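6-phosphogluconate dehydrogenase (Pseudomonas syringae, PDB 5U5G) binds NADP+ and 2-oxopropylphosphonic acid and probably acts as an NADP-dependent reductase of that phosphonate in fosfomycin biosynthesis. Local coordinates at residues V5-L10 and Q15-R20; E36-L41 and A46-D51. All blocks are in the same frame, centred on the assembly; numbering follows the deposited sequence.

Contact 1: V5-L10 and Q15-R20; sequences VGFIGL and QAICRR. With NAP (NADP nicotinamide-adenine-dinucleotide phosphate), chain E.
Phe7 in strand 5-8 faces Cys18 of helix 12-23 with their CA atoms 7.4 Å apart, and the backbones draw together towards the turn, where the CA atoms of Leu10 and Gln15 are 4.8 Å apart. The Phe7 ring and the Leu10 side chain share the surface turned to the helix. Cys18 SG sits over one face of the ring, 3.5 Å from the ring centroid and 22° off the ring normal, displaced towards the CG rim; this is a sulfur-aromatic contact, and a small polarisable thiol fits where the helix lies so close to the ring. The ring reaches this position because its CG is anti to the backbone N (chi1 -155°), which swings it beside its own carbonyl carbon. The Ile17 and Phe7 side chains cross at about a right angle, and Ile17 CG2 comes obliquely to Phe7 CE2, 3.6 Å away, while Gly9 O lies at the ring edge, in plane. Together these elements make the first strand-turn-helix of a Rossmann-type dinucleotide-binding fold, and Gly9 is the first glycine of a sequence consistent with the GxGxxG motif. At its backbone angles a CB would be pressed against the preceding carbonyl O, so glycine suits the place, and its CA comes 3.6 Å from O3B of NADP. Leu10 CD2 meets Cys18 SG at 3.8 Å and adds an apolar wall, which Val30 extends. Beside the turn, the extended Gln15 side chain brings NE2 back to Leu10 O, 3.0 Å away with an N-H...O angle of 151°. The donor stands above the carbonyl plane. This long amide suits a partly exposed site, tying the carbonyl to the helix, while Leu10 N is hydrogen-bonded to Asn32 OD1.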
ATOM      1  N   VAL A   5     -12.275  30.412 -14.929  1.00 28.33           N
ATOM      2  CA  VAL A   5     -11.487  30.035 -13.761  1.00 25.75           C
ATOM      3  C   VAL A   5     -10.024  30.400 -14.003  1.00 25.63           C
ATOM      4  O   VAL A   5      -9.516  30.256 -15.122  1.00 23.86           O
ATOM      5  CB  VAL A   5     -11.629  28.531 -13.447  1.00 30.81           C
ATOM      6  CG1 VAL A   5     -13.072  28.197 -13.042  1.00 29.86           C
ATOM      7  CG2 VAL A   5     -11.212  27.709 -14.644  1.00 29.74           C
ATOM      8  N   GLY A   6      -9.341  30.865 -12.942  1.00 25.61           N
ATOM      9  CA  GLY A   6      -7.920  31.129 -12.994  1.00 21.13           C
ATOM     10  C   GLY A   6      -7.110  29.977 -12.425  1.00 23.82           C
ATOM     11  O   GLY A   6      -7.625  29.146 -11.678  1.00 22.83           O
ATOM     12  N   PHE A   7      -5.822  29.937 -12.779  1.00 19.90           N
ATOM     13  CA  PHE A   7      -4.940  28.873 -12.301  1.00 19.11           C
ATOM     14  C   PHE A   7      -3.516  29.398 -12.197  1.00 20.95           C
ATOM     15  O   PHE A   7      -2.962  29.882 -13.186  1.00 20.25           O
ATOM     16  CB  PHE A   7      -5.000  27.654 -13.228  1.00 19.31           C
ATOM     17  CG  PHE A   7      -4.644  26.366 -12.551  1.00 23.10           C
ATOM     18  CD1 PHE A   7      -3.326  26.091 -12.199  1.00 20.08           C
ATOM     19  CD2 PHE A   7      -5.623  25.423 -12.272  1.00 20.58           C
ATOM     20  CE1 PHE A   7      -2.998  24.917 -11.577  1.00 20.88           C
ATOM     21  CE2 PHE A   7      -5.304  24.238 -11.656  1.00 19.48           C
ATOM     22  CZ  PHE A   7      -3.992  23.978 -11.299  1.00 25.89           C
ATOM     23  N   ILE A   8      -2.928  29.294 -11.003  1.00 21.70           N
ATOM     24  CA  ILE A   8      -1.568  29.748 -10.722  1.00 18.74           C
ATOM     25  C   ILE A   8      -0.721  28.534 -10.364  1.00 19.03           C
ATOM     26  O   ILE A   8      -1.058  27.790  -9.439  1.00 19.97           O
ATOM     27  CB  ILE A   8      -1.536  30.758  -9.559  1.00 21.02           C
ATOM     28  CG1 ILE A   8      -2.391  31.980  -9.853  1.00 19.76           C
ATOM     29  CG2 ILE A   8      -0.106  31.129  -9.207  1.00 20.59           C
ATOM     30  CD1 ILE A   8      -2.919  32.679  -8.569  1.00 24.13           C
ATOM     31  N   GLY A   9       0.389  28.350 -11.069  1.00 22.20           N
ATOM     32  CA  GLY A   9       1.274  27.249 -10.753  1.00 20.25           C
ATOM     33  C   GLY A   9       1.167  26.178 -11.810  1.00 21.28           C
ATOM     34  O   GLY A   9       0.276  25.328 -11.773  1.00 21.63           O
ATOM     35  N   LEU A  10       2.062  26.232 -12.786  1.00 20.42           N
ATOM     36  CA  LEU A  10       1.989  25.317 -13.905  1.00 20.15           C
ATOM     37  C   LEU A  10       3.150  24.346 -13.810  1.00 23.13           C
ATOM     38  O   LEU A  10       3.904  24.162 -14.769  1.00 25.46           O
ATOM     39  CB  LEU A  10       1.993  26.094 -15.222  1.00 22.66           C
ATOM     40  CG  LEU A  10       0.825  27.088 -15.353  1.00 23.68           C
ATOM     41  CD1 LEU A  10       0.899  27.897 -16.653  1.00 22.53           C
ATOM     42  CD2 LEU A  10      -0.544  26.404 -15.227  1.00 23.13           C
ATOM     43  N   GLN A  15      -0.067  21.832 -14.420  1.00 22.64           N
ATOM     44  CA  GLN A  15      -0.289  21.578 -15.843  1.00 23.64           C
ATOM     45  C   GLN A  15      -1.320  20.476 -16.072  1.00 22.32           C
ATOM     46  O   GLN A  15      -2.211  20.611 -16.915  1.00 22.30           O
ATOM     47  CB  GLN A  15       1.033  21.196 -16.521  1.00 27.22           C
ATOM     48  CG  GLN A  15       1.974  22.371 -16.795  1.00 32.49           C
ATOM     49  CD  GLN A  15       3.244  21.929 -17.523  1.00 39.91           C
ATOM     50  OE1 GLN A  15       3.172  21.368 -18.623  1.00 41.21           O
ATOM     51  NE2 GLN A  15       4.414  22.151 -16.894  1.00 28.07           N
ATOM     52  N   ALA A  16      -1.199  19.363 -15.342  1.00 22.62           N
ATOM     53  CA  ALA A  16      -2.103  18.236 -15.572  1.00 22.51           C
ATOM     54  C   ALA A  16      -3.540  18.583 -15.186  1.00 20.75           C
ATOM     55  O   ALA A  16      -4.481  18.256 -15.916  1.00 22.81           O
ATOM     56  CB  ALA A  16      -1.622  17.005 -14.806  1.00 22.88           C
ATOM     57  N   ILE A  17      -3.734  19.245 -14.044  1.00 20.09           N
ATOM     58  CA  ILE A  17      -5.078  19.667 -13.671  1.00 19.97           C
ATOM     59  C   ILE A  17      -5.629  20.669 -14.688  1.00 23.62           C
ATOM     60  O   ILE A  17      -6.804  20.598 -15.074  1.00 22.34           O
ATOM     61  CB  ILE A  17      -5.083  20.223 -12.232  1.00 20.34           C
ATOM     62  CG1 ILE A  17      -4.678  19.102 -11.259  1.00 24.06           C
ATOM     63  CG2 ILE A  17      -6.441  20.844 -11.882  1.00 16.23           C
ATOM     64  CD1 ILE A  17      -4.710  19.477  -9.799  1.00 19.10           C
ATOM     65  N   CYS A  18      -4.793  21.609 -15.150  1.00 22.99           N
ATOM     66  CA  CYS A  18      -5.235  22.538 -16.190  1.00 24.47           C
ATOM     67  C   CYS A  18      -5.677  21.811 -17.455  1.00 24.71           C
ATOM     68  O   CYS A  18      -6.707  22.160 -18.045  1.00 25.59           O
ATOM     69  CB  CYS A  18      -4.132  23.535 -16.534  1.00 27.08           C
ATOM     70  SG  CYS A  18      -4.055  24.904 -15.408  1.00 29.91           S
ATOM     71  N   ARG A  19      -4.901  20.819 -17.905  1.00 25.87           N
ATOM     72  CA  ARG A  19      -5.304  20.071 -19.093  1.00 28.23           C
ATOM     73  C   ARG A  19      -6.671  19.429 -18.902  1.00 27.00           C
ATOM     74  O   ARG A  19      -7.505  19.443 -19.815  1.00 24.44           O
ATOM     75  CB  ARG A  19      -4.259  19.007 -19.447  1.00 27.53           C
ATOM     76  CG  ARG A  19      -3.214  19.505 -20.427  1.00 33.82           C
ATOM     77  CD  ARG A  19      -1.832  19.138 -19.971  1.00 36.27           C
ATOM     78  NE  ARG A  19      -1.455  17.795 -20.406  1.00 44.59           N
ATOM     79  CZ  ARG A  19      -0.484  17.084 -19.835  1.00 48.57           C
ATOM     80  NH1 ARG A  19       0.177  17.588 -18.791  1.00 44.88           N
ATOM     81  NH2 ARG A  19      -0.190  15.865 -20.278  1.00 40.82           N
ATOM     82  N   ARG A  20      -6.926  18.873 -17.717  1.00 26.48           N
ATOM     83  CA  ARG A  20      -8.232  18.277 -17.449  1.00 24.28           C
ATOM     84  C   ARG A  20      -9.342  19.323 -17.493  1.00 26.04           C
ATOM     85  O   ARG A  20     -10.420  19.074 -18.050  1.00 23.68           O
ATOM     86  CB  ARG A  20      -8.201  17.563 -16.099  1.00 26.61           C
ATOM     87  CG  ARG A  20      -9.436  16.752 -15.791  1.00 27.17           C
ATOM     88  CD  ARG A  20      -9.483  15.488 -16.622  1.00 29.95           C
ATOM     89  NE  ARG A  20     -10.747  14.790 -16.438  1.00 34.60           N
ATOM     90  CZ  ARG A  20     -11.032  13.597 -16.954  1.00 34.34           C
ATOM     91  NH1 ARG A  20     -10.141  12.952 -17.695  1.00 32.20           N
ATOM     92  NH2 ARG A  20     -12.219  13.051 -16.724  1.00 39.04           N
TER
HETATM   93  PA  NAP E 301       6.697  21.397  -9.473  1.00 21.92           P
HETATM   94  O1A NAP E 301       8.040  21.509  -8.850  1.00 21.47           O
HETATM   95  O2A NAP E 301       6.473  20.524 -10.683  1.00 22.98           O
HETATM   96  O5B NAP E 301       6.113  22.911  -9.822  1.00 26.10           O
HETATM   97  C5B NAP E 301       6.256  23.694  -8.661  1.00 21.06           C
HETATM   98  C4B NAP E 301       5.421  24.972  -8.889  1.00 23.90           C
HETATM   99  O4B NAP E 301       5.606  25.909  -7.828  1.00 21.02           O
HETATM  100  C3B NAP E 301       5.845  25.638 -10.248  1.00 22.98           C
HETATM  101  O3B NAP E 301       4.730  26.252 -10.818  1.00 25.37           O
HETATM  102  C2B NAP E 301       6.798  26.737  -9.738  1.00 23.98           C
HETATM  103  O2B NAP E 301       6.880  27.830 -10.515  1.00 19.87           O
HETATM  104  C1B NAP E 301       6.012  27.127  -8.424  1.00 21.23           C
HETATM  105  N9A NAP E 301       6.913  27.843  -7.542  1.00 21.84           N
HETATM  106  C8A NAP E 301       7.890  27.336  -6.661  1.00 23.29           C
HETATM  107  N7A NAP E 301       8.578  28.314  -6.011  1.00 22.40           N
HETATM  108  C5A NAP E 301       8.017  29.498  -6.512  1.00 21.52           C
HETATM  109  C6A NAP E 301       8.284  30.854  -6.253  1.00 24.38           C
HETATM  110  N6A NAP E 301       9.251  31.222  -5.350  1.00 24.03           N
HETATM  111  N1A NAP E 301       7.599  31.842  -6.882  1.00 25.97           N
HETATM  112  C2A NAP E 301       6.643  31.429  -7.772  1.00 21.60           C
HETATM  113  N3A NAP E 301       6.272  30.188  -8.118  1.00 22.32           N
HETATM  114  C4A NAP E 301       6.986  29.221  -7.464  1.00 22.05           C
HETATM  115  O3  NAP E 301       5.882  20.821  -8.168  1.00 24.01           O
HETATM  116  PN  NAP E 301       4.616  19.906  -8.518  1.00 20.74           P
HETATM  117  O1N NAP E 301       3.703  20.516  -9.507  1.00 23.16           O
HETATM  118  O2N NAP E 301       4.916  18.424  -8.466  1.00 18.50           O
HETATM  119  O5D NAP E 301       3.706  20.034  -7.034  1.00 23.44           O
HETATM  120  C5D NAP E 301       3.025  21.206  -6.954  1.00 21.02           C
HETATM  121  C4D NAP E 301       2.127  21.100  -5.734  1.00 23.07           C
HETATM  122  O4D NAP E 301       1.236  19.964  -5.876  1.00 24.57           O
HETATM  123  C3D NAP E 301       3.019  20.819  -4.453  1.00 21.37           C
HETATM  124  O3D NAP E 301       2.459  21.498  -3.364  1.00 22.13           O
HETATM  125  C2D NAP E 301       2.902  19.321  -4.276  1.00 21.09           C
HETATM  126  O2D NAP E 301       3.012  18.905  -2.940  1.00 24.18           O
HETATM  127  C1D NAP E 301       1.430  19.107  -4.758  1.00 23.85           C
HETATM  128  N1N NAP E 301       1.212  17.747  -5.210  1.00 24.78           N
HETATM  129  C2N NAP E 301       2.003  17.160  -6.234  1.00 24.72           C
HETATM  130  C3N NAP E 301       1.687  15.891  -6.671  1.00 25.22           C
HETATM  131  C7N NAP E 301       2.460  15.265  -7.748  1.00 25.77           C
HETATM  132  O7N NAP E 301       2.187  14.152  -8.201  1.00 26.45           O
HETATM  133  N7N NAP E 301       3.507  15.956  -8.332  1.00 25.78           N
HETATM  134  C4N NAP E 301       0.513  15.126  -6.121  1.00 24.89           C
HETATM  135  C5N NAP E 301      -0.213  15.823  -5.059  1.00 21.95           C
HETATM  136  C6N NAP E 301       0.142  17.038  -4.641  1.00 22.90           C
HETATM  137  P2B NAP E 301       8.105  27.718 -11.893  1.00 21.74           P
HETATM  138  O1X NAP E 301       7.330  26.820 -12.806  1.00 20.99           O
HETATM  139  O2X NAP E 301       8.246  29.182 -12.319  1.00 20.24           O
HETATM  140  O3X NAP E 301       9.265  27.110 -11.143  1.00 22.37           O

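Contact 2: E36-L41 and A46-D51; sequences EKADDL and AVWAPD. With NAP (NADP nicotinamide-adenine-dinucleotide phosphate), chain E.
Apolar contact begins with Ala38, whose CB approaches the six-membered ring of Trp48 obliquely, 3.6 Å from CE3 and nearly as near to CZ3. A chi1 of 174° lays the indole beside the carbonyl carbon of Trp48, where the ring can meet Ala38, and the methyl of Ala38 is small enough to accept so broad a ring. Leu41 CB and Ala46 CB pack at 4.0 Å, while the isobutyl end of Leu41 leads toward helix 12-23; the short side chain of Ala46 suits the tight gap, where its CB is also 3.4 Å from Leu41 O. Helix 39-43 and strand 47-48 are the last two elements of a beta-alpha-beta unit begun by strand 28-31, whose Val28 and Val30 pair with Val47 through the backbone. The hydrogen bond between the segments runs from Ala46 N to Leu41 O, 2.9 Å long with an N-H...O angle of 162°, and joins helix to strand across the short turn. A hydrogen bond to the cofactor comes from Lys37: its extended chain carries NZ to within 2.7 Å of O1X on the 2'-phosphate of NADP, a long and probably cationic arm suited to the group that distinguishes NADP from NAD.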
ATOM      1  N   GLU A  36       7.179  29.652 -19.986  1.00 19.81           N
ATOM      2  CA  GLU A  36       7.223  28.605 -21.007  1.00 23.35           C
ATOM      3  C   GLU A  36       6.376  27.392 -20.631  1.00 25.55           C
ATOM      4  O   GLU A  36       5.945  26.653 -21.519  1.00 23.53           O
ATOM      5  CB  GLU A  36       8.669  28.165 -21.288  1.00 24.42           C
ATOM      6  CG  GLU A  36       9.410  27.506 -20.094  1.00 28.98           C
ATOM      7  CD  GLU A  36      10.115  28.527 -19.167  1.00 28.61           C
ATOM      8  OE1 GLU A  36       9.813  29.745 -19.258  1.00 23.28           O
ATOM      9  OE2 GLU A  36      10.983  28.108 -18.363  1.00 25.70           O
ATOM     10  N   LYS A  37       6.112  27.175 -19.342  1.00 22.29           N
ATOM     11  CA  LYS A  37       5.265  26.057 -18.932  1.00 25.69           C
ATOM     12  C   LYS A  37       3.797  26.282 -19.267  1.00 22.13           C
ATOM     13  O   LYS A  37       3.000  25.348 -19.136  1.00 24.69           O
ATOM     14  CB  LYS A  37       5.444  25.792 -17.432  1.00 23.05           C
ATOM     15  CG  LYS A  37       6.856  25.299 -17.096  1.00 26.37           C
ATOM     16  CD  LYS A  37       6.984  24.819 -15.661  1.00 28.65           C
ATOM     17  CE  LYS A  37       8.430  24.924 -15.159  1.00 33.35           C
ATOM     18  NZ  LYS A  37       8.542  24.573 -13.707  1.00 29.11           N
ATOM     19  N   ALA A  38       3.421  27.486 -19.692  1.00 20.79           N
ATOM     20  CA  ALA A  38       2.078  27.753 -20.181  1.00 20.21           C
ATOM     21  C   ALA A  38       1.919  27.495 -21.676  1.00 23.69           C
ATOM     22  O   ALA A  38       0.785  27.470 -22.162  1.00 25.37           O
ATOM     23  CB  ALA A  38       1.686  29.200 -19.889  1.00 19.60           C
ATOM     24  N   ASP A  39       3.014  27.289 -22.411  1.00 24.58           N
ATOM     25  CA  ASP A  39       2.945  27.306 -23.872  1.00 26.69           C
ATOM     26  C   ASP A  39       2.012  26.224 -24.405  1.00 26.12           C
ATOM     27  O   ASP A  39       1.156  26.492 -25.260  1.00 24.42           O
ATOM     28  CB  ASP A  39       4.345  27.149 -24.471  1.00 25.29           C
ATOM     29  CG  ASP A  39       5.170  28.438 -24.414  1.00 28.96           C
ATOM     30  OD1 ASP A  39       4.608  29.552 -24.326  1.00 29.94           O
ATOM     31  OD2 ASP A  39       6.404  28.326 -24.482  1.00 34.00           O
ATOM     32  N   ASP A  40       2.172  24.985 -23.933  1.00 23.40           N
ATOM     33  CA  ASP A  40       1.300  23.917 -24.420  1.00 26.30           C
ATOM     34  C   ASP A  40      -0.151  24.145 -24.012  1.00 25.76           C
ATOM     35  O   ASP A  40      -1.065  23.892 -24.804  1.00 26.81           O
ATOM     36  CB  ASP A  40       1.778  22.557 -23.920  1.00 30.59           C
ATOM     37  CG  ASP A  40       3.167  22.216 -24.416  1.00 41.55           C
ATOM     38  OD1 ASP A  40       3.966  21.691 -23.612  1.00 46.83           O
ATOM     39  OD2 ASP A  40       3.466  22.487 -25.605  1.00 41.38           O
ATOM     40  N   LEU A  41      -0.380  24.606 -22.776  1.00 22.28           N
ATOM     41  CA  LEU A  41      -1.737  24.936 -22.337  1.00 22.62           C
ATOM     42  C   LEU A  41      -2.355  26.023 -23.208  1.00 20.75           C
ATOM     43  O   LEU A  41      -3.533  25.943 -23.569  1.00 21.06           O
ATOM     44  CB  LEU A  41      -1.720  25.373 -20.874  1.00 21.87           C
ATOM     45  CG  LEU A  41      -1.338  24.251 -19.904  1.00 26.97           C
ATOM     46  CD1 LEU A  41      -1.259  24.757 -18.473  1.00 25.30           C
ATOM     47  CD2 LEU A  41      -2.346  23.124 -20.010  1.00 25.04           C
ATOM     48  N   ALA A  46      -5.896  27.642 -23.293  1.00 23.74           N
ATOM     49  CA  ALA A  46      -5.797  28.500 -22.116  1.00 23.96           C
ATOM     50  C   ALA A  46      -5.373  29.914 -22.515  1.00 24.93           C
ATOM     51  O   ALA A  46      -4.809  30.139 -23.589  1.00 19.90           O
ATOM     52  CB  ALA A  46      -4.804  27.929 -21.114  1.00 20.34           C
ATOM     53  N   VAL A  47      -5.649  30.872 -21.627  1.00 23.44           N
ATOM     54  CA  VAL A  47      -5.335  32.286 -21.838  1.00 21.88           C
ATOM     55  C   VAL A  47      -4.250  32.701 -20.846  1.00 25.62           C
ATOM     56  O   VAL A  47      -4.416  32.544 -19.629  1.00 22.02           O
ATOM     57  CB  VAL A  47      -6.583  33.176 -21.679  1.00 26.64           C
ATOM     58  CG1 VAL A  47      -6.221  34.637 -21.891  1.00 23.43           C
ATOM     59  CG2 VAL A  47      -7.698  32.745 -22.649  1.00 23.70           C
ATOM     60  N   TRP A  48      -3.158  33.266 -21.360  1.00 24.97           N
ATOM     61  CA  TRP A  48      -2.061  33.692 -20.498  1.00 22.36           C
ATOM     62  C   TRP A  48      -2.431  34.944 -19.708  1.00 24.10           C
ATOM     63  O   TRP A  48      -2.908  35.931 -20.275  1.00 23.22           O
ATOM     64  CB  TRP A  48      -0.805  33.957 -21.333  1.00 21.99           C
ATOM     65  CG  TRP A  48       0.357  34.531 -20.555  1.00 20.95           C
ATOM     66  CD1 TRP A  48       0.899  35.781 -20.686  1.00 25.49           C
ATOM     67  CD2 TRP A  48       1.114  33.874 -19.530  1.00 22.36           C
ATOM     68  NE1 TRP A  48       1.955  35.937 -19.815  1.00 23.75           N
ATOM     69  CE2 TRP A  48       2.105  34.786 -19.091  1.00 22.86           C
ATOM     70  CE3 TRP A  48       1.054  32.604 -18.940  1.00 21.84           C
ATOM     71  CZ2 TRP A  48       3.030  34.467 -18.092  1.00 25.15           C
ATOM     72  CZ3 TRP A  48       1.976  32.293 -17.938  1.00 22.08           C
ATOM     73  CH2 TRP A  48       2.953  33.219 -17.532  1.00 22.56           C
ATOM     74  N   ALA A  49      -2.219  34.892 -18.388  1.00 20.89           N
ATOM     75  CA  ALA A  49      -2.262  36.067 -17.526  1.00 22.44           C
ATOM     76  C   ALA A  49      -0.840  36.380 -17.082  1.00 25.25           C
ATOM     77  O   ALA A  49      -0.194  35.509 -16.480  1.00 22.86           O
ATOM     78  CB  ALA A  49      -3.170  35.832 -16.311  1.00 18.69           C
ATOM     79  N   PRO A  50      -0.292  37.570 -17.380  1.00 25.44           N
ATOM     80  CA  PRO A  50       1.106  37.849 -17.006  1.00 25.40           C
ATOM     81  C   PRO A  50       1.307  38.143 -15.530  1.00 26.85           C
ATOM     82  O   PRO A  50       2.457  38.153 -15.070  1.00 26.12           O
ATOM     83  CB  PRO A  50       1.453  39.088 -17.853  1.00 25.69           C
ATOM     84  CG  PRO A  50       0.127  39.784 -18.027  1.00 27.91           C
ATOM     85  CD  PRO A  50      -0.860  38.649 -18.211  1.00 26.62           C
ATOM     86  N   ASP A  51       0.245  38.411 -14.781  1.00 25.55           N
ATOM     87  CA  ASP A  51       0.376  38.677 -13.359  1.00 28.58           C
ATOM     88  C   ASP A  51      -0.977  38.441 -12.701  1.00 26.55           C
ATOM     89  O   ASP A  51      -1.979  38.172 -13.370  1.00 26.15           O
ATOM     90  CB  ASP A  51       0.922  40.090 -13.092  1.00 28.46           C
ATOM     91  CG  ASP A  51       0.052  41.205 -13.679  1.00 34.27           C
ATOM     92  OD1 ASP A  51      -1.138  40.988 -14.008  1.00 32.38           O
ATOM     93  OD2 ASP A  51       0.573  42.333 -13.798  1.00 39.78           O
TER
HETATM   94  PA  NAP E 301       6.697  21.397  -9.473  1.00 21.92           P
HETATM   95  O1A NAP E 301       8.040  21.509  -8.850  1.00 21.47           O
HETATM   96  O2A NAP E 301       6.473  20.524 -10.683  1.00 22.98           O
HETATM   97  O5B NAP E 301       6.113  22.911  -9.822  1.00 26.10           O
HETATM   98  C5B NAP E 301       6.256  23.694  -8.661  1.00 21.06           C
HETATM   99  C4B NAP E 301       5.421  24.972  -8.889  1.00 23.90           C
HETATM  100  O4B NAP E 301       5.606  25.909  -7.828  1.00 21.02           O
HETATM  101  C3B NAP E 301       5.845  25.638 -10.248  1.00 22.98           C
HETATM  102  O3B NAP E 301       4.730  26.252 -10.818  1.00 25.37           O
HETATM  103  C2B NAP E 301       6.798  26.737  -9.738  1.00 23.98           C
HETATM  104  O2B NAP E 301       6.880  27.830 -10.515  1.00 19.87           O
HETATM  105  C1B NAP E 301       6.012  27.127  -8.424  1.00 21.23           C
HETATM  106  N9A NAP E 301       6.913  27.843  -7.542  1.00 21.84           N
HETATM  107  C8A NAP E 301       7.890  27.336  -6.661  1.00 23.29           C
HETATM  108  N7A NAP E 301       8.578  28.314  -6.011  1.00 22.40           N
HETATM  109  C5A NAP E 301       8.017  29.498  -6.512  1.00 21.52           C
HETATM  110  C6A NAP E 301       8.284  30.854  -6.253  1.00 24.38           C
HETATM  111  N6A NAP E 301       9.251  31.222  -5.350  1.00 24.03           N
HETATM  112  N1A NAP E 301       7.599  31.842  -6.882  1.00 25.97           N
HETATM  113  C2A NAP E 301       6.643  31.429  -7.772  1.00 21.60           C
HETATM  114  N3A NAP E 301       6.272  30.188  -8.118  1.00 22.32           N
HETATM  115  C4A NAP E 301       6.986  29.221  -7.464  1.00 22.05           C
HETATM  116  O3  NAP E 301       5.882  20.821  -8.168  1.00 24.01           O
HETATM  117  PN  NAP E 301       4.616  19.906  -8.518  1.00 20.74           P
HETATM  118  O1N NAP E 301       3.703  20.516  -9.507  1.00 23.16           O
HETATM  119  O2N NAP E 301       4.916  18.424  -8.466  1.00 18.50           O
HETATM  120  O5D NAP E 301       3.706  20.034  -7.034  1.00 23.44           O
HETATM  121  C5D NAP E 301       3.025  21.206  -6.954  1.00 21.02           C
HETATM  122  C4D NAP E 301       2.127  21.100  -5.734  1.00 23.07           C
HETATM  123  O4D NAP E 301       1.236  19.964  -5.876  1.00 24.57           O
HETATM  124  C3D NAP E 301       3.019  20.819  -4.453  1.00 21.37           C
HETATM  125  O3D NAP E 301       2.459  21.498  -3.364  1.00 22.13           O
HETATM  126  C2D NAP E 301       2.902  19.321  -4.276  1.00 21.09           C
HETATM  127  O2D NAP E 301       3.012  18.905  -2.940  1.00 24.18           O
HETATM  128  C1D NAP E 301       1.430  19.107  -4.758  1.00 23.85           C
HETATM  129  N1N NAP E 301       1.212  17.747  -5.210  1.00 24.78           N
HETATM  130  C2N NAP E 301       2.003  17.160  -6.234  1.00 24.72           C
HETATM  131  C3N NAP E 301       1.687  15.891  -6.671  1.00 25.22           C
HETATM  132  C7N NAP E 301       2.460  15.265  -7.748  1.00 25.77           C
HETATM  133  O7N NAP E 301       2.187  14.152  -8.201  1.00 26.45           O
HETATM  134  N7N NAP E 301       3.507  15.956  -8.332  1.00 25.78           N
HETATM  135  C4N NAP E 301       0.513  15.126  -6.121  1.00 24.89           C
HETATM  136  C5N NAP E 301      -0.213  15.823  -5.059  1.00 21.95           C
HETATM  137  C6N NAP E 301       0.142  17.038  -4.641  1.00 22.90           C
HETATM  138  P2B NAP E 301       8.105  27.718 -11.893  1.00 21.74           P
HETATM  139  O1X NAP E 301       7.330  26.820 -12.806  1.00 20.99           O
HETATM  140  O2X NAP E 301       8.246  29.182 -12.319  1.00 20.24           O
HETATM  141  O3X NAP E 301       9.265  27.110 -11.143  1.00 22.37           O

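The two contacts follow one another along the chain, contact 1 closing before contact 2 opens, and their centres are 10 Å apart on the same side of the chain's centre. They belong to successive beta-alpha-beta units sharing strand 28-31, in a sheet where strands 5-8, 28-31 and 47-48 run parallel. Where they meet, Leu10 CD1 lies 3.6 Å from Ala38 CB, and Leu41 CD1 is 3.7 Å from both Leu10 CD2 and Cys18 CB, forming one apolar layer. Both reach NADP, contact 1 at the adenosine ribose and contact 2 at its 2'-phosphate, so neighbouring turns of one Rossmann-type domain lie against adjacent parts of the cofactor.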